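Local coordinates for uncharacterized protein (Chondromyces crocatus, PDB 6I86) that is of unknown function but is encoded in the crocagin gene cluster and probably takes part in the biosynthesis of this ribosomally made peptide product, at residues E138-P141 and P146-I149. Residues are numbered along the deposited sequence; the frame is centred on the assembly and turned at random.
Sequences EAYP and PDGI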
loop_
_atom_site.group_PDB
_atom_site.type_symbol
_atom_site.label_atom_id
_atom_site.label_comp_id
_atom_site.label_asym_id
_atom_site.label_seq_id
_atom_site.Cartn_x
_atom_site.Cartn_y
_atom_site.Cartn_z
ATOM N N GLU A 138 -0.169 -1.768 18.306
ATOM C CA GLU A 138 0.840 -1.669 19.350
ATOM C C GLU A 138 1.395 -3.037 19.723
ATOM O O GLU A 138 2.563 -3.150 20.114
ATOM C CB GLU A 138 0.246 -0.974 20.581
ATOM C CG GLU A 138 -0.476 0.383 20.357
ATOM C CD GLU A 138 -1.684 0.352 19.417
ATOM O OE1 GLU A 138 -2.160 -0.739 19.056
ATOM O OE2 GLU A 138 -2.158 1.442 19.031
ATOM N N ALA A 139 0.577 -4.081 19.607
ATOM C CA ALA A 139 0.961 -5.445 19.937
ATOM C C ALA A 139 1.633 -6.171 18.780
ATOM O O ALA A 139 2.059 -7.318 18.951
ATOM C CB ALA A 139 -0.267 -6.237 20.399
ATOM N N TYR A 140 1.723 -5.545 17.611
ATOM C CA TYR A 140 2.489 -6.112 16.513
ATOM C C TYR A 140 3.953 -6.173 16.929
ATOM O O TYR A 140 4.539 -5.127 17.253
ATOM C CB TYR A 140 2.320 -5.277 15.243
ATOM C CG TYR A 140 2.849 -5.924 13.972
ATOM C CD1 TYR A 140 4.215 -6.034 13.733
ATOM C CD2 TYR A 140 1.979 -6.409 13.004
ATOM C CE1 TYR A 140 4.698 -6.619 12.571
ATOM C CE2 TYR A 140 2.451 -6.994 11.839
ATOM C CZ TYR A 140 3.811 -7.095 11.629
ATOM O OH TYR A 140 4.293 -7.673 10.475
ATOM N N PRO A 141 4.567 -7.353 16.957
ATOM C CA PRO A 141 5.945 -7.467 17.457
ATOM C C PRO A 141 6.903 -6.596 16.659
ATOM O O PRO A 141 6.909 -6.613 15.426
ATOM C CB PRO A 141 6.258 -8.958 17.288
ATOM C CG PRO A 141 4.916 -9.629 17.275
ATOM C CD PRO A 141 4.000 -8.661 16.586
ATOM N N PRO A 146 8.471 -6.524 7.760
ATOM C CA PRO A 146 7.157 -6.179 7.203
ATOM C C PRO A 146 6.494 -7.328 6.446
ATOM O O PRO A 146 7.179 -8.185 5.889
ATOM C CB PRO A 146 7.475 -5.025 6.247
ATOM C CG PRO A 146 8.891 -5.256 5.843
ATOM C CD PRO A 146 9.572 -5.855 7.041
ATOM N N ASP A 147 5.159 -7.344 6.453
ATOM C CA ASP A 147 4.431 -8.339 5.677
ATOM C C ASP A 147 4.541 -8.062 4.185
ATOM O O ASP A 147 4.438 -8.990 3.373
ATOM C CB ASP A 147 2.967 -8.371 6.113
ATOM C CG ASP A 147 2.809 -8.655 7.594
ATOM O OD1 ASP A 147 2.855 -9.841 7.986
ATOM O OD2 ASP A 147 2.652 -7.691 8.370
ATOM N N GLY A 148 4.756 -6.804 3.808
ATOM C CA GLY A 148 4.945 -6.451 2.414
ATOM C C GLY A 148 5.763 -5.183 2.291
ATOM O O GLY A 148 5.881 -4.397 3.238
ATOM N N ILE A 149 6.343 -4.998 1.108
ATOM C CA ILE A 149 7.129 -3.811 0.793
ATOM C C ILE A 149 6.631 -3.250 -0.530
ATOM O O ILE A 149 6.581 -3.970 -1.534
ATOM C CB ILE A 149 8.638 -4.116 0.721
ATOM C CG1 ILE A 149 9.132 -4.722 2.038
ATOM C CG2 ILE A 149 9.420 -2.849 0.401
ATOM C CD1 ILE A 149 10.616 -5.029 2.054
#
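Tyr-140 and Asp-147 meet through their polar ends, the phenol OH donating a hydrogen bond to the carboxylate across the loop that leads into strand 148-154. Tyr-140 OH lies 2.7 Å from Asp-147 OD2, and the two side chains approach from opposite directions. With CG turned anti to the backbone N (chi1 -168°), the tyrosine points its ring along the course of the following chain, toward the start of the strand. The carboxylate plane stands almost perpendicular to the ring, at 89°. Asp-147 OD2 sits at the ring edge, near the ring plane, 3.5 Å from Tyr-140 CE2, whereas the hydroxyl reaches that oxygen from above the carboxylate plane, 44° out of it. A tyrosine suits this place because its long, rigid side chain reaches from the loop to the carboxylate and ends in a donor; its ring also meets that of His-131. The short aspartate offers two acceptors just ahead of the strand: OD1 bonds His-131 ND1, and OD2 also accepts from the backbone N of Lys-63 on the neighbouring strand 60-69. A phenylalanine in place of Tyr-140 lacks the hydroxyl, so OD2 would probably be left with the Lys-63 N bond and the loop held less firmly to the start of the central strand 148-154. Three donors thus converge on one buried carboxylate, which probably stabilises its negative charge and joins loop, histidine and sheet through a single side chain.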